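Local coordinates for oxetanocin-like protein (Pyrococcus furiosus, PDB 1XX7) that probably hydrolyses 2'-deoxyribonucleoside 5'-phosphates to the deoxyribonucleoside and phosphate as a metal-dependent HD-domain 5'-deoxynucleotidase, at residues L69-I74 against E115-A120; H75-A80 against K101-V106. All blocks are in the same frame, centred on the assembly; numbering follows the deposited sequence.

Contact 1 of 2, residues L69-I74 against E115-A120; sequences LKIAII and EEYSKA
Ile71 on helix 65-74 packs against Tyr117 and Glu116 near the end of helix 111-119, a small, buried helix-to-helix contact inside the all-helical HD domain. Helix 65-74 is the one that leads directly into the His-Asp pair of the metal site, and the contact sets the last turns of helix 111-119 beside it. The backbones approach most closely at Ile71 and Tyr117, whose CA atoms are 6.7 Å apart, and about 130 Å² of surface is buried in all. Both branches of Ile71 are used. Its CG2, placed opposite the backbone N by a chi1 of -68°, lies 3.7 Å from Tyr117 CB, so the methyl meets the root of the tyrosine side chain and approaches the ring itself only obliquely. Tyr117 has CG anti to its own backbone N (chi1 173°), which carries its ring on past the isoleucine. Lys129 of helix 123-145 makes a cation-pi contact with this ring. Val128 of that helix touches both Ile71 and Tyr117, which makes the apolar patch a junction of three helices. Helix 65-74 also meets a second subunit, where Lys70 NZ forms a salt bridge with Glu54 OE2 of that subunit. The other branch of Ile71 runs out toward Glu116, whose extended side chain crosses it at roughly a right angle. The carboxylate finds its polar partner outside the two segments, OE1 being hydrogen-bonded to Thr122 OG1, just beyond the helix, which probably helps hold OE1 near the isoleucine. Across the segments that same OE1 meets only a methyl, Ile71 CD1, at 4.1 Å.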
ATOM      1  N   LEU A  69      16.122 -26.970   9.076  1.00 22.43           N
ATOM      2  CA  LEU A  69      14.844 -26.277   9.154  1.00 19.87           C
ATOM      3  C   LEU A  69      14.765 -25.404  10.384  1.00 19.08           C
ATOM      4  O   LEU A  69      14.271 -24.254  10.291  1.00 18.69           O
ATOM      5  CB  LEU A  69      13.653 -27.247   9.092  1.00 22.91           C
ATOM      6  CG  LEU A  69      13.610 -28.159   7.869  1.00 25.10           C
ATOM      7  CD1 LEU A  69      12.433 -29.185   7.986  1.00 25.04           C
ATOM      8  CD2 LEU A  69      13.528 -27.358   6.598  1.00 25.19           C
ATOM      9  N   LYS A  70      15.279 -25.857  11.527  1.00 19.90           N
ATOM     10  CA  LYS A  70      15.280 -24.956  12.695  1.00 19.80           C
ATOM     11  C   LYS A  70      16.105 -23.690  12.401  1.00 23.38           C
ATOM     12  O   LYS A  70      15.714 -22.588  12.759  1.00 21.17           O
ATOM     13  CB  LYS A  70      15.840 -25.610  13.940  1.00 23.91           C
ATOM     14  CG  LYS A  70      15.034 -26.704  14.575  1.00 26.14           C
ATOM     15  CD  LYS A  70      15.778 -27.235  15.787  1.00 28.66           C
ATOM     16  CE  LYS A  70      15.055 -28.368  16.458  1.00 34.50           C
ATOM     17  NZ  LYS A  70      15.580 -28.637  17.862  1.00 38.93           N
ATOM     18  N   ILE A  71      17.243 -23.864  11.739  1.00 21.97           N
ATOM     19  CA  ILE A  71      18.135 -22.735  11.438  1.00 22.25           C
ATOM     20  C   ILE A  71      17.457 -21.739  10.497  1.00 20.36           C
ATOM     21  O   ILE A  71      17.547 -20.551  10.706  1.00 19.73           O
ATOM     22  CB  ILE A  71      19.467 -23.205  10.801  1.00 20.38           C
ATOM     23  CG1 ILE A  71      20.318 -23.996  11.813  1.00 20.90           C
ATOM     24  CG2 ILE A  71      20.250 -22.006  10.210  1.00 21.85           C
ATOM     25  CD1 ILE A  71      21.477 -24.786  11.168  1.00 22.69           C
ATOM     26  N   ALA A  72      16.812 -22.260   9.454  1.00 19.85           N
ATOM     27  CA  ALA A  72      16.104 -21.461   8.489  1.00 18.07           C
ATOM     28  C   ALA A  72      14.998 -20.583   9.135  1.00 19.01           C
ATOM     29  O   ALA A  72      14.825 -19.429   8.761  1.00 21.23           O
ATOM     30  CB  ALA A  72      15.508 -22.349   7.452  1.00 17.81           C
ATOM     31  N   ILE A  73      14.296 -21.166  10.098  1.00 20.55           N
ATOM     32  CA  ILE A  73      13.262 -20.520  10.871  1.00 24.49           C
ATOM     33  C   ILE A  73      13.790 -19.426  11.764  1.00 21.89           C
ATOM     34  O   ILE A  73      13.206 -18.328  11.802  1.00 23.75           O
ATOM     35  CB  ILE A  73      12.433 -21.539  11.687  1.00 23.52           C
ATOM     36  CG1 ILE A  73      11.605 -22.386  10.748  1.00 21.67           C
ATOM     37  CG2 ILE A  73      11.466 -20.814  12.666  1.00 27.21           C
ATOM     38  CD1 ILE A  73      11.117 -23.669  11.388  1.00 24.21           C
ATOM     39  N   ILE A  74      14.895 -19.673  12.451  1.00 22.43           N
ATOM     40  CA  ILE A  74      15.400 -18.669  13.414  1.00 20.67           C
ATOM     41  C   ILE A  74      16.389 -17.671  12.785  1.00 21.50           C
ATOM     42  O   ILE A  74      16.747 -16.695  13.402  1.00 19.55           O
ATOM     43  CB  ILE A  74      15.992 -19.330  14.680  1.00 24.24           C
ATOM     44  CG1 ILE A  74      17.200 -20.211  14.353  1.00 28.10           C
ATOM     45  CG2 ILE A  74      14.898 -20.198  15.395  1.00 24.27           C
ATOM     46  CD1 ILE A  74      18.506 -19.516  14.283  1.00 29.58           C
ATOM     47  N   GLU A 115      24.739 -19.131  15.247  1.00 37.48           N
ATOM     48  CA  GLU A 115      26.198 -19.195  14.987  1.00 36.20           C
ATOM     49  C   GLU A 115      26.482 -20.032  13.744  1.00 33.21           C
ATOM     50  O   GLU A 115      27.293 -19.625  12.903  1.00 32.18           O
ATOM     51  CB  GLU A 115      27.007 -19.732  16.202  1.00 36.42           C
ATOM     52  N   GLU A 116      25.821 -21.195  13.619  1.00 30.88           N
ATOM     53  CA  GLU A 116      26.037 -22.056  12.460  1.00 29.72           C
ATOM     54  C   GLU A 116      25.648 -21.346  11.174  1.00 32.01           C
ATOM     55  O   GLU A 116      26.302 -21.498  10.125  1.00 29.25           O
ATOM     56  CB  GLU A 116      25.225 -23.355  12.549  1.00 30.59           C
ATOM     57  CG  GLU A 116      25.926 -24.484  13.294  1.00 32.62           C
ATOM     58  CD  GLU A 116      25.291 -25.835  13.097  1.00 26.96           C
ATOM     59  OE1 GLU A 116      25.161 -26.339  11.963  1.00 26.17           O
ATOM     60  OE2 GLU A 116      24.995 -26.440  14.109  1.00 34.28           O
ATOM     61  N   TYR A 117      24.526 -20.629  11.233  1.00 31.01           N
ATOM     62  CA  TYR A 117      24.052 -19.884  10.072  1.00 28.44           C
ATOM     63  C   TYR A 117      25.108 -18.801   9.747  1.00 24.63           C
ATOM     64  O   TYR A 117      25.591 -18.707   8.585  1.00 24.62           O
ATOM     65  CB  TYR A 117      22.653 -19.253  10.288  1.00 27.88           C
ATOM     66  CG  TYR A 117      22.283 -18.359   9.134  1.00 29.95           C
ATOM     67  CD1 TYR A 117      21.959 -18.909   7.919  1.00 25.53           C
ATOM     68  CD2 TYR A 117      22.359 -16.969   9.230  1.00 29.17           C
ATOM     69  CE1 TYR A 117      21.665 -18.152   6.858  1.00 26.41           C
ATOM     70  CE2 TYR A 117      22.063 -16.164   8.108  1.00 29.23           C
ATOM     71  CZ  TYR A 117      21.726 -16.792   6.933  1.00 28.16           C
ATOM     72  OH  TYR A 117      21.406 -16.105   5.791  1.00 31.77           O
ATOM     73  N   SER A 118      25.461 -18.007  10.751  1.00 25.06           N
ATOM     74  CA  SER A 118      26.315 -16.851  10.477  1.00 33.68           C
ATOM     75  C   SER A 118      27.721 -17.293  10.035  1.00 31.79           C
ATOM     76  O   SER A 118      28.261 -16.762   9.108  1.00 32.87           O
ATOM     77  CB  SER A 118      26.329 -15.831  11.635  1.00 34.57           C
ATOM     78  OG  SER A 118      26.465 -16.448  12.877  1.00 41.67           O
ATOM     79  N   LYS A 119      28.261 -18.335  10.623  1.00 33.08           N
ATOM     80  CA  LYS A 119      29.566 -18.827  10.198  1.00 29.68           C
ATOM     81  C   LYS A 119      29.506 -19.533   8.865  1.00 29.21           C
ATOM     82  O   LYS A 119      30.446 -19.415   8.067  1.00 25.60           O
ATOM     83  CB  LYS A 119      30.129 -19.741  11.275  1.00 35.31           C
ATOM     84  CG  LYS A 119      30.500 -19.006  12.555  1.00 37.20           C
ATOM     85  CD  LYS A 119      31.766 -18.173  12.364  1.00 41.11           C
ATOM     86  CE  LYS A 119      32.414 -17.803  13.726  1.00 42.86           C
ATOM     87  N   ALA A 120      28.403 -20.259   8.621  1.00 24.78           N
ATOM     88  CA  ALA A 120      28.181 -21.031   7.398  1.00 23.37           C
ATOM     89  C   ALA A 120      29.323 -22.003   7.080  1.00 25.92           C
ATOM     90  O   ALA A 120      29.799 -22.114   5.932  1.00 23.17           O
ATOM     91  CB  ALA A 120      27.917 -20.124   6.248  1.00 27.44           C
TER

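Contact 2 of 2, residues H75-A80 against K101-V106. With NI (nickel (II) ion), chain G.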
ATOM      1  N   HIS A  75      16.813 -17.896  11.544  1.00 21.32           N
ATOM      2  CA  HIS A  75      18.028 -17.231  11.083  1.00 22.98           C
ATOM      3  C   HIS A  75      17.958 -15.685  11.005  1.00 26.29           C
ATOM      4  O   HIS A  75      18.973 -15.016  11.222  1.00 22.20           O
ATOM      5  CB  HIS A  75      18.523 -17.851   9.800  1.00 20.52           C
ATOM      6  CG  HIS A  75      17.951 -17.231   8.582  1.00 23.61           C
ATOM      7  ND1 HIS A  75      16.698 -17.544   8.113  1.00 24.36           N
ATOM      8  CD2 HIS A  75      18.440 -16.278   7.760  1.00 23.36           C
ATOM      9  CE1 HIS A  75      16.434 -16.809   7.050  1.00 25.38           C
ATOM     10  NE2 HIS A  75      17.479 -16.045   6.801  1.00 26.11           N
ATOM     11  N   ASP A  76      16.767 -15.126  10.750  1.00 25.44           N
ATOM     12  CA  ASP A  76      16.578 -13.676  10.697  1.00 20.55           C
ATOM     13  C   ASP A  76      15.652 -13.188  11.812  1.00 22.40           C
ATOM     14  O   ASP A  76      15.233 -12.035  11.797  1.00 20.47           O
ATOM     15  CB  ASP A  76      16.022 -13.263   9.341  1.00 22.53           C
ATOM     16  CG  ASP A  76      17.092 -13.191   8.269  1.00 24.12           C
ATOM     17  OD1 ASP A  76      18.276 -13.282   8.596  1.00 26.91           O
ATOM     18  OD2 ASP A  76      16.760 -13.033   7.078  1.00 26.55           O
ATOM     19  N   LEU A  77      15.398 -14.038  12.813  1.00 17.43           N
ATOM     20  CA  LEU A  77      14.500 -13.688  13.896  1.00 22.80           C
ATOM     21  C   LEU A  77      15.027 -12.544  14.796  1.00 27.32           C
ATOM     22  O   LEU A  77      14.234 -11.787  15.374  1.00 25.26           O
ATOM     23  CB  LEU A  77      14.233 -14.923  14.730  1.00 26.03           C
ATOM     24  CG  LEU A  77      13.121 -14.895  15.768  1.00 30.45           C
ATOM     25  CD1 LEU A  77      11.789 -14.232  15.252  1.00 29.95           C
ATOM     26  CD2 LEU A  77      12.899 -16.344  16.208  1.00 32.06           C
ATOM     27  N   GLY A  78      16.357 -12.416  14.888  1.00 23.92           N
ATOM     28  CA  GLY A  78      16.985 -11.281  15.549  1.00 25.38           C
ATOM     29  C   GLY A  78      16.646  -9.919  14.926  1.00 22.90           C
ATOM     30  O   GLY A  78      16.780  -8.874  15.588  1.00 19.81           O
ATOM     31  N   GLU A  79      16.188  -9.945  13.671  1.00 22.19           N
ATOM     32  CA  GLU A  79      15.735  -8.743  12.984  1.00 23.99           C
ATOM     33  C   GLU A  79      14.402  -8.217  13.517  1.00 24.20           C
ATOM     34  O   GLU A  79      14.080  -7.060  13.302  1.00 24.71           O
ATOM     35  CB  GLU A  79      15.689  -8.971  11.459  1.00 25.72           C
ATOM     36  CG  GLU A  79      17.052  -9.372  10.938  1.00 22.31           C
ATOM     37  CD  GLU A  79      17.199  -9.409   9.430  1.00 23.51           C
ATOM     38  OE1 GLU A  79      16.196  -9.459   8.669  1.00 25.48           O
ATOM     39  OE2 GLU A  79      18.363  -9.429   9.009  1.00 19.21           O
ATOM     40  N   ALA A  80      13.648  -9.058  14.236  1.00 21.97           N
ATOM     41  CA  ALA A  80      12.483  -8.617  14.972  1.00 19.53           C
ATOM     42  C   ALA A  80      12.824  -7.494  15.927  1.00 16.67           C
ATOM     43  O   ALA A  80      12.018  -6.613  16.153  1.00 22.06           O
ATOM     44  CB  ALA A  80      11.825  -9.795  15.739  1.00 18.48           C
ATOM     45  N   LYS A 101      23.378 -10.984  19.639  1.00 34.83           N
ATOM     46  CA  LYS A 101      23.102 -10.491  20.970  1.00 33.13           C
ATOM     47  C   LYS A 101      21.599 -10.450  21.265  1.00 36.30           C
ATOM     48  O   LYS A 101      21.166 -10.828  22.360  1.00 39.73           O
ATOM     49  CB  LYS A 101      23.700  -9.107  21.198  1.00 33.20           C
ATOM     50  CG  LYS A 101      25.167  -9.071  21.456  1.00 36.76           C
ATOM     51  N   ALA A 102      20.812  -9.950  20.321  1.00 36.68           N
ATOM     52  CA  ALA A 102      19.353  -9.877  20.497  1.00 35.54           C
ATOM     53  C   ALA A 102      18.768 -11.280  20.673  1.00 37.87           C
ATOM     54  O   ALA A 102      17.972 -11.516  21.600  1.00 34.74           O
ATOM     55  CB  ALA A 102      18.689  -9.164  19.290  1.00 34.71           C
ATOM     56  N   LEU A 103      19.165 -12.207  19.782  1.00 38.07           N
ATOM     57  CA  LEU A 103      18.747 -13.600  19.903  1.00 42.41           C
ATOM     58  C   LEU A 103      19.127 -14.224  21.261  1.00 42.56           C
ATOM     59  O   LEU A 103      18.316 -14.896  21.882  1.00 44.94           O
ATOM     60  CB  LEU A 103      19.318 -14.458  18.768  1.00 43.61           C
ATOM     61  CG  LEU A 103      18.513 -14.581  17.473  1.00 46.38           C
ATOM     62  CD1 LEU A 103      19.222 -15.585  16.551  1.00 47.83           C
ATOM     63  CD2 LEU A 103      17.043 -15.000  17.720  1.00 44.36           C
ATOM     64  N   LYS A 104      20.362 -14.020  21.698  1.00 42.84           N
ATOM     65  CA  LYS A 104      20.819 -14.600  22.939  1.00 45.86           C
ATOM     66  C   LYS A 104      19.872 -14.166  24.057  1.00 47.00           C
ATOM     67  O   LYS A 104      19.442 -14.997  24.870  1.00 48.03           O
ATOM     68  CB  LYS A 104      22.268 -14.194  23.249  1.00 48.24           C
ATOM     69  CG  LYS A 104      22.955 -15.048  24.326  1.00 50.84           C
ATOM     70  N   ASP A 105      19.513 -12.882  24.079  1.00 44.97           N
ATOM     71  CA  ASP A 105      18.641 -12.348  25.143  1.00 45.42           C
ATOM     72  C   ASP A 105      17.206 -12.881  25.152  1.00 43.65           C
ATOM     73  O   ASP A 105      16.558 -12.832  26.187  1.00 39.69           O
ATOM     74  CB  ASP A 105      18.607 -10.817  25.103  1.00 47.09           C
ATOM     75  CG  ASP A 105      19.875 -10.203  25.616  1.00 48.64           C
ATOM     76  OD1 ASP A 105      20.653 -10.940  26.259  1.00 49.00           O
ATOM     77  OD2 ASP A 105      20.096  -8.992  25.376  1.00 47.49           O
ATOM     78  N   VAL A 106      16.713 -13.383  24.020  1.00 44.05           N
ATOM     79  CA  VAL A 106      15.335 -13.890  23.950  1.00 44.12           C
ATOM     80  C   VAL A 106      15.191 -15.392  23.758  1.00 45.64           C
ATOM     81  O   VAL A 106      14.273 -15.997  24.317  1.00 45.35           O
ATOM     82  CB  VAL A 106      14.508 -13.201  22.831  1.00 44.69           C
ATOM     83  CG1 VAL A 106      14.273 -11.740  23.170  1.00 44.61           C
ATOM     84  CG2 VAL A 106      15.138 -13.394  21.433  1.00 42.00           C
TER
HETATM   85 NI    NI G 201      17.628 -14.148   5.467  1.00 32.09          NI
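Leu103 of helix 95-106 packs against the side chain of Leu77 and the backbone of Gly78, in the turn that follows the metal-binding His75. Here the two segments come close, with the CA atoms of Gly78 and Leu103 only 5.2 Å apart. Glycine lets the helix approach the chain itself: Leu103 CD2 is 3.9 Å from Gly78 N, and Leu103 CG is 4.0 Å from the same Gly78 N. The methyl CD2 of Leu103 also reaches Leu77 CB at 4.1 Å, while Ala102, the residue before Leu103, brings its CB to 4.2 Å from Gly78 O. All four of these residues are buried, and the grip is entirely van der Waals. The turn is a type I beta turn from Asp76 to Glu79, closed by a bond from Glu79 N to Asp76 O. Asp76 opens it and His75 immediately precedes it; together they are the adjacent His-Asp pair that gives the HD family its name, and the CB atoms of both point away from helix 95-106. His75 NE2 lies 2.3 Å from the nickel ion and Asp76 OD2 lies 2.1 Å from it; His41 and Asp132 supply the other protein ligands. Asp76 CB lies 4.0 Å above one face of the His75 imidazole, offset toward the rim. His75 ND1 is hydrogen-bonded to Ala72 O, which helps fix the ring's rotation and direct NE2 to the metal. Away from the turn the contact thins out. Lys101 and Lys104 are partly exposed and Asp105 exposed; Asp105 OD2 is hydrogen-bonded to Tyr92 OH of a third subunit, and that tyrosine also packs on Lys101 and Ala102.

Contact 2 is nested along the chain inside the loop that contact 1 closes, and the centres of the two are about 12 Å apart. Helix 65-74 runs straight into the 75-80 turn, and helix 95-106 is followed by helix 111-119, so the two contacts join consecutive elements on each side. They touch directly beside the metal: the rings of Tyr117 and His75 meet with their planes inclined at about 55°, Tyr117 CZ lying 3.4 Å from His75 CD2. The Tyr117 side chain comes within about 4 Å of the nickel ion, so contact 1 borders the site to which contact 2 contributes two ligands. Further back, Leu103 CD1 packs 4.2 Å from Ile74 O.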